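Local coordinates for probable cell division protein WhiA (Thermotoga maritima, PDB 3HYI) that probably takes part in cell division and chromosome segregation, binding DNA and joining a degenerate LAGLIDADG homing-endonuclease domain to a helix-turn-helix domain, at residues E12-L17 / L118-G123; V18-G23 / S59-N64; I29-G34 / F114-F119. One frame throughout, in Å; residues are numbered along the deposited sequence.

Overall arrangement
All three contacts lie in the degenerate LAGLIDADG domain, with centres 10 to 11 Å apart. Contacts 1 and 3 both use helix 108-122, and their segments overlap at Leu118 and Phe119: helix 9-16 meets its C-terminal end, while helix 25-39 runs beside it. Contact 2 adds the loop between helices 9-16 and 25-39, set against helix 56-68. Along the chain, contacts 2 and 3 interleave. Arg61 NE of contact 2 forms a salt bridge with Glu31 OE1 of contact 3 at 2.9 Å, and Leu120 CD1 of contact 1 packs on Arg61 CG. The N-terminal helix, its loop and both sequence halves of the domain thus meet in one connected cluster, buried at contacts 1 and 3 and reaching the surface at contact 2.

Contact 1: residues E12-L17 / L118-G123; sequences EIKEEL and LFLSGG
Lys14 slots into the groove between the side chains of Phe119 and Leu120, with its methylenes as the ridge that fills it. On one wall Lys14 CB lies 3.7 Å from Leu120 CD2; on the other the chain passes the Phe119 ring, with CE over one face. Carbons beyond CG are fully extended (chi2 -178°, chi3 -178°), which carries NZ past both apolar walls to the helix end behind them. Ile13 and Leu17 complete the fit: Ile13 CG2 meets Phe119 CE1 at 3.9 Å, the two side chains crossing at about a right angle, and Leu17 CD1 touches both Phe119 CD1 and Leu120 CD2. This seats helix 9-16 on the C-terminal end of helix 108-122, the second LAGLIDADG-like helix. By sequence, Gly122 falls where active homing endonucleases carry the motif's metal-binding acid, consistent with the degenerate domain. Lys14 NZ donates to Gly123 O at 2.7 Å. Lys14 NZ also reaches Leu120 O at 2.9 Å, from above that carbonyl's plane, and bonds weakly to Phe119 O. Because the Phe119 and Leu120 carbonyls lie in the helix's last turn and Gly123's just beyond, near the dipole's negative pole, the buried ammonium is probably stabilised electrostatically too.

Contact 2: residues V18-G23 / S59-N64; sequences VNVPFG and SRRLLN
The Phe22 ring and the Arg61 guanidinium lie almost parallel, their planes 11° apart, with Phe22 CE1 over one guanidinium face and offset toward its rim. Around the guanidinium edge sit three carbonyl oxygens, those of Val18, Val20 and Pro21; Val20 O also lies over the centre of one face of the Phe22 ring, and Asn64 CB meets the ring's edge, 3.8 Å from Phe22 CZ. Arg61 NH1 donates to Val20 O at 2.8 Å, along a lone pair in the carbonyl plane, and to Val18 O at 3.1 Å; NH2 adds a weak bond to Val20 O. A bend at chi2 (65°) turns the arginine off its helix into this curl of backbone. The helix concerned, 56-68, follows the first beta-hairpin of the LAGLIDADG-like fold and packs on the sheet through Leu62, which touches Phe51 and Ile91, whereas residues 18-23 form the irregular connection between helices 9-16 and 25-39. Asn64 ND2 reaches Val18 O at 3.2 Å, within its own amide plane, from the carbonyl face opposite to that used by Arg61 NH1. Beside this doubly gripped oxygen, Val18 CG1 rests 3.9 Å from Arg60 CB.

Contact 3: residues I29-G34 / F114-F119; sequences ISELLG and FLRGLF
Phe114, Glu31 and Gly34 bury the most surface here, and each marks a different mode of helix contact. Gly34 CA lies 4.2 Å from Gly117 CA, one of two equally close CA pairs, the other being Glu31 and Phe114. With no side chain on either glycine the local axes come to 6.6 Å, crossing at -31° in the same general direction. The main chains therefore touch directly, as the CA-H...O contact from Gly117 CA to Glu31 O at 3.5 Å confirms.

Phe114 packs against Ser30, Leu33 and Gly34 of helix 25-39. With CG anti to the backbone N (chi1 -178°), the ring reaches back to that helix edge first: Phe114 CD1 is 3.5 Å from Ser30 O, which lies in the ring plane, and Phe114 CE1 is 4.1 Å from Leu33 CG. Leu118 CG lies over one ring face, toward its rim, and Phe105 meets Phe114 edge-to-face.

Glu31 extends along the other flank to Arg116. Glu31 OE2 forms a salt bridge with Arg116 NE at 3.2 Å, and both this bond and the one from NH2 are weak; the carboxylate plane stands 79° from the guanidinium. A water donates to Glu31 OE2 at 2.6 Å. OE1 is paired with Arg61 NE, so the carboxylate joins two arginines, while Arg116 NH1 goes to Ile185 O.

Two roughly parallel helices in glycine-mediated contact are the signature of the LAGLIDADG motif; by sequence, Gly34 and Gly117 take the place of its first glycine, and the pairing joins the two halves of the domain as in monomeric homing endonucleases.

Contact 1: residues E12-L17 / L118-G123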
ATOM      1  N   GLU A  12       2.335 -11.613 -12.308  1.00 24.29           N
ATOM      2  CA  GLU A  12       2.515 -10.681 -13.427  1.00 24.15           C
ATOM      3  C   GLU A  12       3.895 -10.017 -13.409  1.00 23.86           C
ATOM      4  O   GLU A  12       4.512  -9.829 -14.459  1.00 23.70           O
ATOM      5  CB  GLU A  12       1.420  -9.612 -13.429  1.00 24.19           C
ATOM      6  CG  GLU A  12       0.088 -10.106 -13.947  1.00 24.57           C
ATOM      7  CD  GLU A  12      -0.953  -9.007 -13.993  1.00 25.10           C
ATOM      8  OE1 GLU A  12      -1.481  -8.738 -15.089  1.00 25.69           O
ATOM      9  OE2 GLU A  12      -1.237  -8.402 -12.936  1.00 25.44           O
ATOM     10  N   ILE A  13       4.364  -9.658 -12.216  1.00 23.63           N
ATOM     11  CA  ILE A  13       5.729  -9.163 -12.035  1.00 23.52           C
ATOM     12  C   ILE A  13       6.745 -10.238 -12.414  1.00 23.32           C
ATOM     13  O   ILE A  13       7.704  -9.965 -13.129  1.00 23.34           O
ATOM     14  CB  ILE A  13       5.979  -8.719 -10.574  1.00 23.63           C
ATOM     15  CG1 ILE A  13       5.189  -7.450 -10.259  1.00 23.94           C
ATOM     16  CG2 ILE A  13       7.465  -8.470 -10.318  1.00 23.71           C
ATOM     17  CD1 ILE A  13       4.805  -7.352  -8.813  1.00 24.22           C
ATOM     18  N   LYS A  14       6.524 -11.459 -11.939  1.00 23.17           N
ATOM     19  CA  LYS A  14       7.445 -12.567 -12.203  1.00 23.02           C
ATOM     20  C   LYS A  14       7.521 -12.962 -13.684  1.00 23.15           C
ATOM     21  O   LYS A  14       8.566 -13.416 -14.147  1.00 22.91           O
ATOM     22  CB  LYS A  14       7.091 -13.775 -11.330  1.00 22.87           C
ATOM     23  CG  LYS A  14       7.396 -13.535  -9.866  1.00 22.27           C
ATOM     24  CD  LYS A  14       7.097 -14.734  -8.997  1.00 21.49           C
ATOM     25  CE  LYS A  14       7.387 -14.415  -7.539  1.00 20.62           C
ATOM     26  NZ  LYS A  14       7.391 -15.621  -6.678  1.00 19.64           N
ATOM     27  N   GLU A  15       6.425 -12.779 -14.419  1.00 23.38           N
ATOM     28  CA  GLU A  15       6.415 -13.017 -15.867  1.00 23.69           C
ATOM     29  C   GLU A  15       7.362 -12.087 -16.632  1.00 23.64           C
ATOM     30  O   GLU A  15       7.943 -12.487 -17.638  1.00 23.50           O
ATOM     31  CB  GLU A  15       4.998 -12.873 -16.428  1.00 23.98           C
ATOM     32  CG  GLU A  15       4.084 -14.047 -16.105  1.00 24.73           C
ATOM     33  CD  GLU A  15       2.650 -13.807 -16.518  1.00 25.98           C
ATOM     34  OE1 GLU A  15       2.234 -12.631 -16.608  1.00 27.17           O
ATOM     35  OE2 GLU A  15       1.931 -14.802 -16.751  1.00 27.53           O
ATOM     36  N   GLU A  16       7.509 -10.849 -16.159  1.00 23.78           N
ATOM     37  CA  GLU A  16       8.452  -9.896 -16.761  1.00 23.89           C
ATOM     38  C   GLU A  16       9.910 -10.344 -16.635  1.00 23.76           C
ATOM     39  O   GLU A  16      10.760  -9.925 -17.419  1.00 23.66           O
ATOM     40  CB  GLU A  16       8.310  -8.503 -16.131  1.00 23.95           C
ATOM     41  CG  GLU A  16       7.085  -7.722 -16.579  1.00 24.46           C
ATOM     42  CD  GLU A  16       7.203  -6.225 -16.311  1.00 25.08           C
ATOM     43  OE1 GLU A  16       8.287  -5.648 -16.545  1.00 25.43           O
ATOM     44  OE2 GLU A  16       6.204  -5.618 -15.878  1.00 25.50           O
ATOM     45  N   LEU A  17      10.193 -11.188 -15.644  1.00 23.76           N
ATOM     46  CA  LEU A  17      11.561 -11.600 -15.338  1.00 23.74           C
ATOM     47  C   LEU A  17      12.018 -12.879 -16.046  1.00 23.85           C
ATOM     48  O   LEU A  17      13.200 -13.211 -16.005  1.00 23.90           O
ATOM     49  CB  LEU A  17      11.713 -11.770 -13.828  1.00 23.61           C
ATOM     50  CG  LEU A  17      11.369 -10.535 -12.989  1.00 23.48           C
ATOM     51  CD1 LEU A  17      11.499 -10.845 -11.504  1.00 22.85           C
ATOM     52  CD2 LEU A  17      12.255  -9.354 -13.374  1.00 23.27           C
ATOM     53  N   LEU A 118      16.089 -15.316  -5.615  1.00 20.41           N
ATOM     54  CA  LEU A 118      15.393 -15.365  -4.322  1.00 20.26           C
ATOM     55  C   LEU A 118      13.922 -14.974  -4.446  1.00 20.26           C
ATOM     56  O   LEU A 118      13.046 -15.623  -3.874  1.00 20.19           O
ATOM     57  CB  LEU A 118      16.068 -14.438  -3.305  1.00 20.15           C
ATOM     58  CG  LEU A 118      17.365 -14.902  -2.638  1.00 20.11           C
ATOM     59  CD1 LEU A 118      17.857 -13.838  -1.663  1.00 19.44           C
ATOM     60  CD2 LEU A 118      17.174 -16.238  -1.919  1.00 20.27           C
ATOM     61  N   PHE A 119      13.669 -13.906  -5.195  1.00 20.32           N
ATOM     62  CA  PHE A 119      12.331 -13.358  -5.358  1.00 20.39           C
ATOM     63  C   PHE A 119      11.430 -14.241  -6.215  1.00 20.51           C
ATOM     64  O   PHE A 119      10.277 -14.491  -5.857  1.00 20.41           O
ATOM     65  CB  PHE A 119      12.412 -11.963  -5.980  1.00 20.41           C
ATOM     66  CG  PHE A 119      11.073 -11.336  -6.227  1.00 20.10           C
ATOM     67  CD1 PHE A 119      10.515 -11.339  -7.498  1.00 19.84           C
ATOM     68  CD2 PHE A 119      10.363 -10.758  -5.186  1.00 19.95           C
ATOM     69  CE1 PHE A 119       9.282 -10.765  -7.729  1.00 19.86           C
ATOM     70  CE2 PHE A 119       9.120 -10.180  -5.410  1.00 19.79           C
ATOM     71  CZ  PHE A 119       8.580 -10.182  -6.682  1.00 19.76           C
ATOM     72  N   LEU A 120      11.950 -14.689  -7.355  1.00 20.76           N
ATOM     73  CA  LEU A 120      11.189 -15.557  -8.251  1.00 20.84           C
ATOM     74  C   LEU A 120      10.753 -16.835  -7.545  1.00 21.14           C
ATOM     75  O   LEU A 120       9.583 -17.215  -7.603  1.00 21.36           O
ATOM     76  CB  LEU A 120      12.004 -15.906  -9.505  1.00 20.78           C
ATOM     77  CG  LEU A 120      11.991 -14.876 -10.639  1.00 20.10           C
ATOM     78  CD1 LEU A 120      13.066 -15.206 -11.645  1.00 19.43           C
ATOM     79  CD2 LEU A 120      10.621 -14.803 -11.321  1.00 19.46           C
ATOM     80  N   SER A 121      11.695 -17.482  -6.865  1.00 21.38           N
ATOM     81  CA  SER A 121      11.458 -18.798  -6.275  1.00 21.65           C
ATOM     82  C   SER A 121      10.623 -18.738  -4.991  1.00 21.77           C
ATOM     83  O   SER A 121       9.619 -19.441  -4.870  1.00 21.69           O
ATOM     84  CB  SER A 121      12.793 -19.513  -6.005  1.00 21.53           C
ATOM     85  OG  SER A 121      13.612 -18.782  -5.107  1.00 21.77           O
ATOM     86  N   GLY A 122      11.039 -17.903  -4.040  1.00 21.90           N
ATOM     87  CA  GLY A 122      10.398 -17.855  -2.725  1.00 22.11           C
ATOM     88  C   GLY A 122       9.811 -16.518  -2.308  1.00 22.35           C
ATOM     89  O   GLY A 122       9.314 -16.383  -1.188  1.00 22.30           O
ATOM     90  N   GLY A 123       9.859 -15.530  -3.198  1.00 22.62           N
ATOM     91  CA  GLY A 123       9.371 -14.190  -2.882  1.00 22.92           C
ATOM     92  C   GLY A 123       7.972 -13.927  -3.402  1.00 23.17           C
ATOM     93  O   GLY A 123       7.426 -14.711  -4.171  1.00 23.35           O
TER

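Contact 2: residues V18-G23 / S59-N64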
ATOM      1  N   VAL A  18      11.098 -13.584 -16.699  1.00 24.07           N
ATOM      2  CA  VAL A  18      11.404 -14.889 -17.300  1.00 24.26           C
ATOM      3  C   VAL A  18      12.481 -14.813 -18.394  1.00 24.51           C
ATOM      4  O   VAL A  18      13.272 -15.746 -18.544  1.00 24.57           O
ATOM      5  CB  VAL A  18      10.120 -15.564 -17.864  1.00 24.26           C
ATOM      6  CG1 VAL A  18      10.458 -16.834 -18.640  1.00 23.82           C
ATOM      7  CG2 VAL A  18       9.154 -15.882 -16.735  1.00 24.20           C
ATOM      8  N   ASN A  19      12.512 -13.707 -19.139  1.00 24.75           N
ATOM      9  CA  ASN A  19      13.456 -13.530 -20.250  1.00 25.02           C
ATOM     10  C   ASN A  19      14.442 -12.367 -20.076  1.00 25.05           C
ATOM     11  O   ASN A  19      15.039 -11.909 -21.050  1.00 25.02           O
ATOM     12  CB  ASN A  19      12.686 -13.363 -21.564  1.00 25.03           C
ATOM     13  CG  ASN A  19      11.939 -14.618 -21.958  1.00 25.23           C
ATOM     14  OD1 ASN A  19      12.541 -15.675 -22.153  1.00 25.86           O
ATOM     15  ND2 ASN A  19      10.619 -14.511 -22.080  1.00 24.89           N
ATOM     16  N   VAL A  20      14.619 -11.900 -18.841  1.00 25.22           N
ATOM     17  CA  VAL A  20      15.659 -10.916 -18.523  1.00 25.26           C
ATOM     18  C   VAL A  20      17.026 -11.477 -18.954  1.00 25.18           C
ATOM     19  O   VAL A  20      17.256 -12.675 -18.839  1.00 25.11           O
ATOM     20  CB  VAL A  20      15.658 -10.574 -17.007  1.00 25.29           C
ATOM     21  CG1 VAL A  20      16.959  -9.891 -16.585  1.00 25.40           C
ATOM     22  CG2 VAL A  20      14.459  -9.698 -16.667  1.00 25.39           C
ATOM     23  N   PRO A  21      17.928 -10.623 -19.478  1.00 25.18           N
ATOM     24  CA  PRO A  21      19.241 -11.102 -19.935  1.00 25.22           C
ATOM     25  C   PRO A  21      20.047 -11.953 -18.937  1.00 25.08           C
ATOM     26  O   PRO A  21      19.878 -11.830 -17.724  1.00 25.25           O
ATOM     27  CB  PRO A  21      19.997  -9.804 -20.239  1.00 25.22           C
ATOM     28  CG  PRO A  21      18.941  -8.834 -20.586  1.00 25.19           C
ATOM     29  CD  PRO A  21      17.771  -9.174 -19.715  1.00 25.26           C
ATOM     30  N   PHE A  22      20.907 -12.812 -19.475  1.00 25.01           N
ATOM     31  CA  PHE A  22      21.862 -13.585 -18.682  1.00 24.89           C
ATOM     32  C   PHE A  22      23.215 -12.884 -18.795  1.00 24.65           C
ATOM     33  O   PHE A  22      23.933 -13.051 -19.782  1.00 24.76           O
ATOM     34  CB  PHE A  22      21.938 -15.030 -19.188  1.00 24.99           C
ATOM     35  CG  PHE A  22      20.592 -15.672 -19.374  1.00 25.10           C
ATOM     36  CD1 PHE A  22      19.892 -16.186 -18.291  1.00 25.37           C
ATOM     37  CD2 PHE A  22      20.017 -15.745 -20.633  1.00 25.66           C
ATOM     38  CE1 PHE A  22      18.643 -16.771 -18.470  1.00 25.52           C
ATOM     39  CE2 PHE A  22      18.771 -16.328 -20.816  1.00 25.89           C
ATOM     40  CZ  PHE A  22      18.085 -16.839 -19.732  1.00 25.71           C
ATOM     41  N   GLY A  23      23.537 -12.080 -17.784  1.00 24.38           N
ATOM     42  CA  GLY A  23      24.692 -11.179 -17.821  1.00 24.02           C
ATOM     43  C   GLY A  23      26.003 -11.874 -18.108  1.00 23.76           C
ATOM     44  O   GLY A  23      26.808 -11.408 -18.921  1.00 23.62           O
ATOM     45  N   SER A  59       9.430 -21.262 -12.567  1.00 20.20           N
ATOM     46  CA  SER A  59       9.791 -22.560 -13.150  1.00 20.42           C
ATOM     47  C   SER A  59      10.430 -22.394 -14.528  1.00 20.52           C
ATOM     48  O   SER A  59      11.419 -23.056 -14.843  1.00 20.52           O
ATOM     49  CB  SER A  59       8.560 -23.467 -13.262  1.00 20.44           C
ATOM     50  OG  SER A  59       7.876 -23.569 -12.024  1.00 20.59           O
ATOM     51  N   ARG A  60       9.859 -21.508 -15.339  1.00 20.69           N
ATOM     52  CA  ARG A  60      10.382 -21.218 -16.674  1.00 20.88           C
ATOM     53  C   ARG A  60      11.744 -20.526 -16.640  1.00 20.94           C
ATOM     54  O   ARG A  60      12.595 -20.791 -17.488  1.00 20.98           O
ATOM     55  CB  ARG A  60       9.397 -20.354 -17.456  1.00 20.82           C
ATOM     56  CG  ARG A  60       8.143 -21.091 -17.866  1.00 21.29           C
ATOM     57  CD  ARG A  60       7.405 -20.349 -18.960  1.00 21.60           C
ATOM     58  NE  ARG A  60       6.372 -21.190 -19.552  1.00 21.88           N
ATOM     59  CZ  ARG A  60       5.113 -21.278 -19.129  1.00 21.25           C
ATOM     60  NH1 ARG A  60       4.687 -20.567 -18.093  1.00 21.68           N
ATOM     61  NH2 ARG A  60       4.273 -22.089 -19.756  1.00 20.69           N
ATOM     62  N   ARG A  61      11.938 -19.636 -15.674  1.00 20.97           N
ATOM     63  CA  ARG A  61      13.231 -18.989 -15.484  1.00 21.18           C
ATOM     64  C   ARG A  61      14.299 -20.006 -15.099  1.00 21.26           C
ATOM     65  O   ARG A  61      15.415 -19.959 -15.614  1.00 21.56           O
ATOM     66  CB  ARG A  61      13.144 -17.899 -14.409  1.00 21.09           C
ATOM     67  CG  ARG A  61      14.420 -17.087 -14.239  1.00 21.22           C
ATOM     68  CD  ARG A  61      14.723 -16.275 -15.482  1.00 21.43           C
ATOM     69  NE  ARG A  61      15.913 -15.443 -15.327  1.00 21.49           N
ATOM     70  CZ  ARG A  61      16.490 -14.758 -16.308  1.00 21.10           C
ATOM     71  NH1 ARG A  61      15.994 -14.802 -17.538  1.00 21.57           N
ATOM     72  NH2 ARG A  61      17.575 -14.037 -16.057  1.00 20.71           N
ATOM     73  N   LEU A  62      13.950 -20.913 -14.190  1.00 21.30           N
ATOM     74  CA  LEU A  62      14.866 -21.969 -13.762  1.00 21.42           C
ATOM     75  C   LEU A  62      15.295 -22.830 -14.943  1.00 21.48           C
ATOM     76  O   LEU A  62      16.466 -23.194 -15.053  1.00 21.62           O
ATOM     77  CB  LEU A  62      14.216 -22.847 -12.687  1.00 21.47           C
ATOM     78  CG  LEU A  62      15.074 -23.961 -12.082  1.00 21.33           C
ATOM     79  CD1 LEU A  62      16.307 -23.387 -11.393  1.00 21.47           C
ATOM     80  CD2 LEU A  62      14.259 -24.817 -11.117  1.00 21.07           C
ATOM     81  N   LEU A  63      14.347 -23.152 -15.820  1.00 21.42           N
ATOM     82  CA  LEU A  63      14.653 -23.938 -17.013  1.00 21.44           C
ATOM     83  C   LEU A  63      15.574 -23.175 -17.960  1.00 21.48           C
ATOM     84  O   LEU A  63      16.480 -23.763 -18.553  1.00 21.46           O
ATOM     85  CB  LEU A  63      13.373 -24.360 -17.747  1.00 21.33           C
ATOM     86  CG  LEU A  63      12.467 -25.382 -17.052  1.00 21.27           C
ATOM     87  CD1 LEU A  63      11.306 -25.763 -17.975  1.00 21.39           C
ATOM     88  CD2 LEU A  63      13.230 -26.623 -16.616  1.00 20.61           C
ATOM     89  N   ASN A  64      15.347 -21.870 -18.096  1.00 21.61           N
ATOM     90  CA  ASN A  64      16.201 -21.037 -18.943  1.00 21.80           C
ATOM     91  C   ASN A  64      17.632 -20.905 -18.407  1.00 22.06           C
ATOM     92  O   ASN A  64      18.585 -20.838 -19.188  1.00 22.29           O
ATOM     93  CB  ASN A  64      15.585 -19.650 -19.139  1.00 21.67           C
ATOM     94  CG  ASN A  64      14.297 -19.683 -19.958  1.00 21.22           C
ATOM     95  OD1 ASN A  64      13.980 -20.675 -20.615  1.00 20.10           O
ATOM     96  ND2 ASN A  64      13.554 -18.580 -19.926  1.00 19.67           N
TER

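Contact 3: residues I29-G34 / F114-F119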
ATOM      1  N   ILE A  29      24.801 -18.362 -12.429  1.00 21.03           N
ATOM      2  CA  ILE A  29      24.993 -19.253 -11.280  1.00 21.00           C
ATOM      3  C   ILE A  29      24.565 -18.565  -9.982  1.00 20.94           C
ATOM      4  O   ILE A  29      24.025 -19.213  -9.084  1.00 21.03           O
ATOM      5  CB  ILE A  29      26.455 -19.740 -11.174  1.00 20.94           C
ATOM      6  CG1 ILE A  29      26.760 -20.745 -12.293  1.00 20.90           C
ATOM      7  CG2 ILE A  29      26.718 -20.392  -9.828  1.00 21.00           C
ATOM      8  CD1 ILE A  29      28.236 -21.015 -12.484  1.00 20.12           C
ATOM      9  N   SER A  30      24.799 -17.256  -9.893  1.00 20.87           N
ATOM     10  CA  SER A  30      24.368 -16.473  -8.737  1.00 20.62           C
ATOM     11  C   SER A  30      22.845 -16.476  -8.613  1.00 20.66           C
ATOM     12  O   SER A  30      22.307 -16.653  -7.516  1.00 20.58           O
ATOM     13  CB  SER A  30      24.892 -15.036  -8.826  1.00 20.62           C
ATOM     14  OG  SER A  30      24.583 -14.301  -7.654  1.00 19.99           O
ATOM     15  N   GLU A  31      22.150 -16.291  -9.732  1.00 20.68           N
ATOM     16  CA  GLU A  31      20.684 -16.359  -9.727  1.00 20.85           C
ATOM     17  C   GLU A  31      20.177 -17.763  -9.402  1.00 20.70           C
ATOM     18  O   GLU A  31      19.180 -17.911  -8.696  1.00 20.88           O
ATOM     19  CB  GLU A  31      20.094 -15.890 -11.058  1.00 20.84           C
ATOM     20  CG  GLU A  31      18.568 -15.934 -11.082  1.00 21.49           C
ATOM     21  CD  GLU A  31      17.972 -15.381 -12.351  1.00 22.11           C
ATOM     22  OE1 GLU A  31      16.751 -15.545 -12.540  1.00 22.59           O
ATOM     23  OE2 GLU A  31      18.716 -14.791 -13.163  1.00 22.34           O
ATOM     24  N   LEU A  32      20.854 -18.782  -9.927  1.00 20.58           N
ATOM     25  CA  LEU A  32      20.523 -20.174  -9.614  1.00 20.59           C
ATOM     26  C   LEU A  32      20.688 -20.445  -8.120  1.00 20.67           C
ATOM     27  O   LEU A  32      19.849 -21.105  -7.512  1.00 20.53           O
ATOM     28  CB  LEU A  32      21.400 -21.133 -10.422  1.00 20.53           C
ATOM     29  CG  LEU A  32      21.107 -22.630 -10.263  1.00 20.97           C
ATOM     30  CD1 LEU A  32      19.705 -22.973 -10.763  1.00 20.88           C
ATOM     31  CD2 LEU A  32      22.161 -23.463 -10.984  1.00 20.82           C
ATOM     32  N   LEU A  33      21.763 -19.923  -7.534  1.00 20.89           N
ATOM     33  CA  LEU A  33      22.000 -20.050  -6.096  1.00 20.99           C
ATOM     34  C   LEU A  33      20.841 -19.452  -5.300  1.00 21.13           C
ATOM     35  O   LEU A  33      20.465 -19.985  -4.256  1.00 21.03           O
ATOM     36  CB  LEU A  33      23.318 -19.375  -5.698  1.00 21.05           C
ATOM     37  CG  LEU A  33      23.784 -19.610  -4.258  1.00 21.38           C
ATOM     38  CD1 LEU A  33      24.216 -21.061  -4.062  1.00 21.78           C
ATOM     39  CD2 LEU A  33      24.912 -18.652  -3.893  1.00 21.67           C
ATOM     40  N   GLY A  34      20.280 -18.352  -5.803  1.00 21.30           N
ATOM     41  CA  GLY A  34      19.078 -17.752  -5.229  1.00 21.40           C
ATOM     42  C   GLY A  34      17.912 -18.724  -5.206  1.00 21.52           C
ATOM     43  O   GLY A  34      17.229 -18.856  -4.193  1.00 21.51           O
ATOM     44  N   PHE A 114      21.237 -12.788  -7.700  1.00 21.17           N
ATOM     45  CA  PHE A 114      20.868 -13.575  -6.522  1.00 21.10           C
ATOM     46  C   PHE A 114      19.501 -13.146  -5.992  1.00 21.22           C
ATOM     47  O   PHE A 114      18.665 -13.991  -5.672  1.00 21.55           O
ATOM     48  CB  PHE A 114      21.941 -13.420  -5.439  1.00 21.02           C
ATOM     49  CG  PHE A 114      21.691 -14.233  -4.194  1.00 20.73           C
ATOM     50  CD1 PHE A 114      21.777 -15.620  -4.222  1.00 20.62           C
ATOM     51  CD2 PHE A 114      21.408 -13.607  -2.987  1.00 20.30           C
ATOM     52  CE1 PHE A 114      21.563 -16.371  -3.071  1.00 20.44           C
ATOM     53  CE2 PHE A 114      21.195 -14.350  -1.833  1.00 20.47           C
ATOM     54  CZ  PHE A 114      21.273 -15.737  -1.878  1.00 20.17           C
ATOM     55  N   LEU A 115      19.281 -11.835  -5.911  1.00 21.18           N
ATOM     56  CA  LEU A 115      17.989 -11.285  -5.488  1.00 21.17           C
ATOM     57  C   LEU A 115      16.850 -11.714  -6.407  1.00 21.10           C
ATOM     58  O   LEU A 115      15.763 -12.049  -5.934  1.00 21.00           O
ATOM     59  CB  LEU A 115      18.030  -9.752  -5.440  1.00 21.18           C
ATOM     60  CG  LEU A 115      18.645  -9.093  -4.209  1.00 21.24           C
ATOM     61  CD1 LEU A 115      18.614  -7.584  -4.394  1.00 21.75           C
ATOM     62  CD2 LEU A 115      17.913  -9.499  -2.936  1.00 20.98           C
ATOM     63  N   ARG A 116      17.098 -11.680  -7.715  1.00 21.01           N
ATOM     64  CA  ARG A 116      16.104 -12.100  -8.699  1.00 21.05           C
ATOM     65  C   ARG A 116      15.713 -13.564  -8.486  1.00 20.94           C
ATOM     66  O   ARG A 116      14.534 -13.906  -8.519  1.00 20.99           O
ATOM     67  CB  ARG A 116      16.626 -11.884 -10.124  1.00 21.13           C
ATOM     68  CG  ARG A 116      15.610 -12.214 -11.209  1.00 21.61           C
ATOM     69  CD  ARG A 116      15.963 -11.576 -12.545  1.00 22.76           C
ATOM     70  NE  ARG A 116      17.312 -11.928 -12.978  1.00 24.19           N
ATOM     71  CZ  ARG A 116      18.361 -11.107 -13.020  1.00 24.66           C
ATOM     72  NH1 ARG A 116      18.266  -9.826 -12.680  1.00 25.45           N
ATOM     73  NH2 ARG A 116      19.531 -11.583 -13.421  1.00 25.08           N
ATOM     74  N   GLY A 117      16.709 -14.418  -8.261  1.00 20.77           N
ATOM     75  CA  GLY A 117      16.471 -15.825  -7.955  1.00 20.66           C
ATOM     76  C   GLY A 117      15.687 -16.025  -6.670  1.00 20.51           C
ATOM     77  O   GLY A 117      14.740 -16.811  -6.634  1.00 20.43           O
ATOM     78  N   LEU A 118      16.089 -15.316  -5.615  1.00 20.41           N
ATOM     79  CA  LEU A 118      15.393 -15.365  -4.322  1.00 20.26           C
ATOM     80  C   LEU A 118      13.922 -14.974  -4.446  1.00 20.26           C
ATOM     81  O   LEU A 118      13.046 -15.623  -3.874  1.00 20.19           O
ATOM     82  CB  LEU A 118      16.068 -14.438  -3.305  1.00 20.15           C
ATOM     83  CG  LEU A 118      17.365 -14.902  -2.638  1.00 20.11           C
ATOM     84  CD1 LEU A 118      17.857 -13.838  -1.663  1.00 19.44           C
ATOM     85  CD2 LEU A 118      17.174 -16.238  -1.919  1.00 20.27           C
ATOM     86  N   PHE A 119      13.669 -13.906  -5.195  1.00 20.32           N
ATOM     87  CA  PHE A 119      12.331 -13.358  -5.358  1.00 20.39           C
ATOM     88  C   PHE A 119      11.430 -14.241  -6.215  1.00 20.51           C
ATOM     89  O   PHE A 119      10.277 -14.491  -5.857  1.00 20.41           O
ATOM     90  CB  PHE A 119      12.412 -11.963  -5.980  1.00 20.41           C
ATOM     91  CG  PHE A 119      11.073 -11.336  -6.227  1.00 20.10           C
ATOM     92  CD1 PHE A 119      10.515 -11.339  -7.498  1.00 19.84           C
ATOM     93  CD2 PHE A 119      10.363 -10.758  -5.186  1.00 19.95           C
ATOM     94  CE1 PHE A 119       9.282 -10.765  -7.729  1.00 19.86           C
ATOM     95  CE2 PHE A 119       9.120 -10.180  -5.410  1.00 19.79           C
ATOM     96  CZ  PHE A 119       8.580 -10.182  -6.682  1.00 19.76           C
TER
HETATM   97  O   HOH W   1      21.131 -14.436 -14.118  1.00 24.64           O